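Long-range contacts in aminoglycoside N(3)-acetyltransferase, AAC(3)-IVa (Escherichia coli, PDB 6MN3), which probably confers resistance to antibiotics built on a 2-deoxystreptamine ring, such as gentamicin and apramycin, by transferring an acetyl group from acetyl-CoA to their N3 amine: residues A[168-173]-A[185-190]; A[189-194]-A[250-255]. All blocks are in the same frame, centred on the assembly; numbering follows the deposited sequence.

Overall arrangement
The two interactions follow each other along the chain and share D189 and H190. Interaction 1 joins the strands 168-174 and 181-187 of a beta hairpin, separate from the larger mixed sheet. Its second strand runs out into the loop of interaction 2, which is fastened by zinc to the helix 250-257 near the C-terminus. Their centres lie about 12 Å apart, each about 18 Å from the centre of the chain and on the same side of it. They also touch directly, for V168 packs with CG1 against the backbone of A254 and A255. Hairpin, loop and helix thus form one continuous region, in which the zinc ion ties the C-terminal helix to the loop that follows the hairpin.

Interaction 1: residues A[168-173]-A[185-190]; sequences VPRHCT and YLENDH
V168 and E187 form a hydrogen-bonded antiparallel pair. V168 N reaches E187 O at 2.8 Å, and E187 N returns a bond to V168 O. The branched valine suits this buried strand end: its CG2 packs against E187 O and lies over the rim of one face of the R170 guanidinium. P169, which has no N-H to give, occupies the non-hydrogen-bonded pair opposite L186, where none is needed. Its CB meets L186 CD2 at 3.9 Å on the exposed face of the sheet, and its CA approaches Y185 O at 3.2 Å in a CA-H...O contact. These pairs belong to a two-stranded antiparallel beta hairpin, strands 168-174 and 181-187, whose axes diverge from strict antiparallel, with 122° between their directions here.

R170 and Y185 carry much of the contact on the face shared with V168 and E187. Their backbones pair through R170 N to Y185 O and Y185 N to R170 O, both 3.1 Å, and this pairing sets R170 CB against the phenol end of Y185, 3.6 Å from CZ. With CG anti to the carbonyl carbon (chi1 -60°), the arginine chain is led past E187 OE1 and then bends toward D189. There NH1 lies against D189 CB and makes a weak, long salt bridge to D189 OD1, at 3.5 Å. That oxygen is also 2.9 Å from E187 OE2, two acceptors side by side. Tyrosine offers both a broad ring to pack and a hydroxyl: Y185 OH donates to E187 OE1, nearly along its C-O axis, and L123 and P125 also touch its side chain. Beyond R170, the backbone N of H171 lies near Y185 CE2, while the imidazole hydrogen-bonds through NE2 to D70.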
loop_
_atom_site.group_PDB
_atom_site.type_symbol
_atom_site.label_atom_id
_atom_site.label_comp_id
_atom_site.label_asym_id
_atom_site.label_seq_id
_atom_site.Cartn_x
_atom_site.Cartn_y
_atom_site.Cartn_z
ATOM N N VAL A 168 13.573 -11.258 9.371
ATOM C CA VAL A 168 14.213 -10.601 10.509
ATOM C C VAL A 168 13.191 -10.437 11.628
ATOM O O VAL A 168 11.989 -10.294 11.354
ATOM C CB VAL A 168 14.823 -9.249 10.104
ATOM C CG1 VAL A 168 15.949 -9.459 9.104
ATOM C CG2 VAL A 168 13.756 -8.333 9.526
ATOM N N PRO A 169 13.610 -10.461 12.895
ATOM C CA PRO A 169 12.647 -10.368 14.003
ATOM C C PRO A 169 12.225 -8.926 14.257
ATOM O O PRO A 169 13.061 -8.053 14.502
ATOM C CB PRO A 169 13.422 -10.947 15.193
ATOM C CG PRO A 169 14.851 -10.677 14.869
ATOM C CD PRO A 169 14.975 -10.749 13.369
ATOM N N ARG A 170 10.923 -8.680 14.187
ATOM C CA ARG A 170 10.308 -7.420 14.581
ATOM C C ARG A 170 9.393 -7.685 15.778
ATOM O O ARG A 170 9.357 -8.794 16.319
ATOM C CB ARG A 170 9.554 -6.798 13.403
ATOM C CG ARG A 170 10.428 -6.484 12.195
ATOM C CD ARG A 170 11.231 -5.212 12.407
ATOM N NE ARG A 170 12.642 -5.383 12.065
ATOM C CZ ARG A 170 13.177 -5.037 10.899
ATOM N NH1 ARG A 170 12.419 -4.497 9.954
ATOM N NH2 ARG A 170 14.470 -5.229 10.678
ATOM N N HIS A 171 8.649 -6.664 16.192
ATOM C CA HIS A 171 7.746 -6.820 17.323
ATOM C C HIS A 171 6.695 -5.721 17.287
ATOM O O HIS A 171 6.814 -4.740 16.550
ATOM C CB HIS A 171 8.507 -6.810 18.654
ATOM C CG HIS A 171 8.982 -5.452 19.073
ATOM N ND1 HIS A 171 10.211 -4.949 18.708
ATOM C CD2 HIS A 171 8.392 -4.496 19.830
ATOM C CE1 HIS A 171 10.359 -3.740 19.220
ATOM N NE2 HIS A 171 9.269 -3.442 19.905
ATOM N N CYS A 172 5.658 -5.907 18.102
ATOM C CA CYS A 172 4.584 -4.936 18.251
ATOM C C CYS A 172 3.964 -5.119 19.632
ATOM O O CYS A 172 4.375 -5.986 20.408
ATOM C CB CYS A 172 3.543 -5.082 17.135
ATOM S SG CYS A 172 2.538 -6.583 17.233
ATOM N N THR A 173 2.962 -4.295 19.935
ATOM C CA THR A 173 2.328 -4.292 21.246
ATOM C C THR A 173 0.819 -4.390 21.087
ATOM O O THR A 173 0.218 -3.614 20.336
ATOM C CB THR A 173 2.695 -3.028 22.034
ATOM O OG1 THR A 173 4.041 -3.138 22.512
ATOM C CG2 THR A 173 1.757 -2.840 23.217
ATOM N N TYR A 185 7.625 -11.328 15.969
ATOM C CA TYR A 185 7.385 -12.191 14.820
ATOM C C TYR A 185 8.613 -12.141 13.919
ATOM O O TYR A 185 9.595 -11.456 14.213
ATOM C CB TYR A 185 6.117 -11.770 14.067
ATOM C CG TYR A 185 6.089 -10.303 13.694
ATOM C CD1 TYR A 185 6.495 -9.880 12.436
ATOM C CD2 TYR A 185 5.662 -9.341 14.602
ATOM C CE1 TYR A 185 6.475 -8.541 12.092
ATOM C CE2 TYR A 185 5.641 -8.000 14.267
ATOM C CZ TYR A 185 6.049 -7.607 13.010
ATOM O OH TYR A 185 6.031 -6.275 12.664
ATOM N N LEU A 186 8.557 -12.877 12.811
ATOM C CA LEU A 186 9.625 -12.884 11.816
ATOM C C LEU A 186 9.068 -12.287 10.530
ATOM O O LEU A 186 8.255 -12.920 9.848
ATOM C CB LEU A 186 10.157 -14.298 11.593
ATOM C CG LEU A 186 10.870 -14.928 12.793
ATOM C CD1 LEU A 186 11.312 -16.347 12.474
ATOM C CD2 LEU A 186 12.055 -14.076 13.228
ATOM N N GLU A 187 9.503 -11.074 10.205
ATOM C CA GLU A 187 8.986 -10.328 9.069
ATOM C C GLU A 187 9.999 -10.302 7.934
ATOM O O GLU A 187 11.209 -10.406 8.153
ATOM C CB GLU A 187 8.633 -8.893 9.474
ATOM C CG GLU A 187 7.774 -8.145 8.467
ATOM C CD GLU A 187 7.719 -6.656 8.740
ATOM O OE1 GLU A 187 7.531 -6.274 9.914
ATOM O OE2 GLU A 187 7.869 -5.870 7.782
ATOM N N ASN A 188 9.488 -10.159 6.714
ATOM C CA ASN A 188 10.324 -10.027 5.523
ATOM C C ASN A 188 10.462 -8.548 5.162
ATOM O O ASN A 188 9.870 -8.042 4.207
ATOM C CB ASN A 188 9.732 -10.835 4.374
ATOM C CG ASN A 188 8.242 -10.606 4.213
ATOM O OD1 ASN A 188 7.458 -10.890 5.118
ATOM N ND2 ASN A 188 7.844 -10.083 3.058
ATOM N N ASP A 189 11.267 -7.850 5.957
ATOM C CA ASP A 189 11.487 -6.422 5.790
ATOM C C ASP A 189 12.915 -6.151 5.334
ATOM O O ASP A 189 13.853 -6.857 5.714
ATOM C CB ASP A 189 11.207 -5.663 7.092
ATOM C CG ASP A 189 10.706 -4.251 6.849
ATOM O OD1 ASP A 189 9.848 -3.780 7.624
ATOM O OD2 ASP A 189 11.167 -3.614 5.878
ATOM N N HIS A 190 13.065 -5.118 4.513
ATOM C CA HIS A 190 14.366 -4.680 4.022
ATOM C C HIS A 190 14.233 -3.226 3.584
ATOM O O HIS A 190 13.236 -2.560 3.882
ATOM C CB HIS A 190 14.863 -5.586 2.890
ATOM C CG HIS A 190 13.789 -6.002 1.933
ATOM N ND1 HIS A 190 13.523 -5.317 0.768
ATOM C CD2 HIS A 190 12.915 -7.037 1.969
ATOM C CE1 HIS A 190 12.532 -5.910 0.126
ATOM N NE2 HIS A 190 12.145 -6.956 0.835
#

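Interaction 2: residues A[189-194]-A[250-255]; sequences DHCCER and EECDAA. With ZN (zinc ion), chain D.
C191 and C252 meet at a zinc site of three cysteines and one histidine, consistent with a structural role, C191 supplied by the loop after the hairpin and C252 by helix 250-257. C252 and C249 make up a CxxC pair, and H243 completes the four ligands through ND1. The zinc ion lies 2.3 Å from C191 SG and 2.4 Å from C252 SG, which brings the two sulfurs to 3.6 Å from each other. Cysteines are soft sulfur donors that suit zinc, and their negative charge, if they bind as thiolates, would more than offset that of the ion.

Beside the metal the packing is close. The stem of E251 presses on the loop backbone, CB 3.5 Å from C191 N and CG about as near. H190 CB rests 3.9 Å from C252 SG, while the imidazole is turned away from the helix: its NE2 bonds to E159, its ring meets F195, and its ND1 accepts from C192 N, which is tilted out of the ring plane.

The D189 end is looser, A255 CB touching D189 O at 4.1 Å. The carboxylate of E251 marks the exposed side, its OE1 near H190 O, two acceptors that do not bond. D189 and E251 carry like charges 4.4 Å apart from OD2 to OE1, probably eased by the exposure of E251 and the weak, long pairing of D189 with R170. Back at the metal, chi1 of 71° aims C191 SG at the zinc ion and within reach of E193 N, which donates to it at 3.5 Å with an N-H...S angle of 161°.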
loop_
_atom_site.group_PDB
_atom_site.type_symbol
_atom_site.label_atom_id
_atom_site.label_comp_id
_atom_site.label_asym_id
_atom_site.label_seq_id
_atom_site.Cartn_x
_atom_site.Cartn_y
_atom_site.Cartn_z
ATOM N N ASP A 189 11.267 -7.850 5.957
ATOM C CA ASP A 189 11.487 -6.422 5.790
ATOM C C ASP A 189 12.915 -6.151 5.334
ATOM O O ASP A 189 13.853 -6.857 5.714
ATOM C CB ASP A 189 11.207 -5.663 7.092
ATOM C CG ASP A 189 10.706 -4.251 6.849
ATOM O OD1 ASP A 189 9.848 -3.780 7.624
ATOM O OD2 ASP A 189 11.167 -3.614 5.878
ATOM N N HIS A 190 13.065 -5.118 4.513
ATOM C CA HIS A 190 14.366 -4.680 4.022
ATOM C C HIS A 190 14.233 -3.226 3.584
ATOM O O HIS A 190 13.236 -2.560 3.882
ATOM C CB HIS A 190 14.863 -5.586 2.890
ATOM C CG HIS A 190 13.789 -6.002 1.933
ATOM N ND1 HIS A 190 13.523 -5.317 0.768
ATOM C CD2 HIS A 190 12.915 -7.037 1.969
ATOM C CE1 HIS A 190 12.532 -5.910 0.126
ATOM N NE2 HIS A 190 12.145 -6.956 0.835
ATOM N N CYS A 191 15.245 -2.730 2.867
ATOM C CA CYS A 191 15.214 -1.349 2.398
ATOM C C CYS A 191 14.129 -1.113 1.357
ATOM O O CYS A 191 13.793 0.046 1.087
ATOM C CB CYS A 191 16.576 -0.959 1.824
ATOM S SG CYS A 191 16.958 -1.743 0.244
ATOM N N CYS A 192 13.590 -2.177 0.760
ATOM C CA CYS A 192 12.513 -2.129 -0.227
ATOM C C CYS A 192 12.888 -1.361 -1.488
ATOM O O CYS A 192 12.034 -1.157 -2.359
ATOM C CB CYS A 192 11.227 -1.541 0.371
ATOM S SG CYS A 192 10.564 -2.460 1.777
ATOM N N GLU A 193 14.146 -0.931 -1.615
ATOM C CA GLU A 193 14.557 -0.188 -2.801
ATOM C C GLU A 193 14.479 -1.054 -4.052
ATOM O O GLU A 193 14.103 -0.570 -5.126
ATOM C CB GLU A 193 15.975 0.354 -2.615
ATOM C CG GLU A 193 16.053 1.609 -1.766
ATOM C CD GLU A 193 17.467 1.922 -1.321
ATOM O OE1 GLU A 193 17.940 1.299 -0.347
ATOM O OE2 GLU A 193 18.111 2.789 -1.949
ATOM N N ARG A 194 14.823 -2.337 -3.931
ATOM C CA ARG A 194 14.798 -3.248 -5.068
ATOM C C ARG A 194 13.388 -3.581 -5.531
ATOM O O ARG A 194 13.240 -4.297 -6.528
ATOM C CB ARG A 194 15.551 -4.534 -4.727
ATOM C CG ARG A 194 17.013 -4.313 -4.367
ATOM C CD ARG A 194 17.925 -4.661 -5.531
ATOM N NE ARG A 194 17.921 -6.092 -5.815
ATOM C CZ ARG A 194 18.680 -6.672 -6.739
ATOM N NH1 ARG A 194 19.508 -5.941 -7.474
ATOM N NH2 ARG A 194 18.610 -7.981 -6.931
ATOM N N GLU A 250 22.645 -2.006 4.647
ATOM C CA GLU A 250 22.490 -2.476 6.019
ATOM C C GLU A 250 21.133 -3.130 6.239
ATOM O O GLU A 250 21.029 -4.102 6.996
ATOM C CB GLU A 250 22.687 -1.314 6.993
ATOM C CG GLU A 250 23.271 -1.715 8.337
ATOM C CD GLU A 250 23.905 -0.545 9.065
ATOM O OE1 GLU A 250 24.002 -0.597 10.309
ATOM O OE2 GLU A 250 24.307 0.427 8.391
ATOM N N GLU A 251 20.087 -2.621 5.587
ATOM C CA GLU A 251 18.752 -3.178 5.771
ATOM C C GLU A 251 18.573 -4.495 5.025
ATOM O O GLU A 251 17.761 -5.331 5.440
ATOM C CB GLU A 251 17.698 -2.167 5.319
ATOM C CG GLU A 251 16.466 -2.112 6.207
ATOM C CD GLU A 251 15.751 -0.776 6.130
ATOM O OE1 GLU A 251 14.503 -0.765 6.162
ATOM O OE2 GLU A 251 16.439 0.264 6.041
ATOM N N CYS A 252 19.313 -4.701 3.935
ATOM C CA CYS A 252 19.191 -5.926 3.153
ATOM C C CYS A 252 20.102 -7.034 3.663
ATOM O O CYS A 252 19.686 -8.197 3.717
ATOM C CB CYS A 252 19.496 -5.644 1.679
ATOM S SG CYS A 252 18.048 -5.190 0.700
ATOM N N ASP A 253 21.338 -6.701 4.038
ATOM C CA ASP A 253 22.243 -7.712 4.573
ATOM C C ASP A 253 21.725 -8.313 5.874
ATOM O O ASP A 253 22.096 -9.442 6.212
ATOM C CB ASP A 253 23.635 -7.114 4.785
ATOM C CG ASP A 253 24.360 -6.852 3.479
ATOM O OD1 ASP A 253 23.846 -7.274 2.419
ATOM O OD2 ASP A 253 25.440 -6.224 3.510
ATOM N N ALA A 254 20.877 -7.588 6.607
ATOM C CA ALA A 254 20.258 -8.157 7.799
ATOM C C ALA A 254 19.291 -9.276 7.434
ATOM O O ALA A 254 19.221 -10.296 8.130
ATOM C CB ALA A 254 19.543 -7.064 8.593
ATOM N N ALA A 255 18.535 -9.103 6.346
ATOM C CA ALA A 255 17.635 -10.161 5.898
ATOM C C ALA A 255 18.415 -11.359 5.375
ATOM O O ALA A 255 17.998 -12.509 5.564
ATOM C CB ALA A 255 16.686 -9.625 4.826
HETATM ZN ZN ZN D . 18.909 -3.035 0.324
#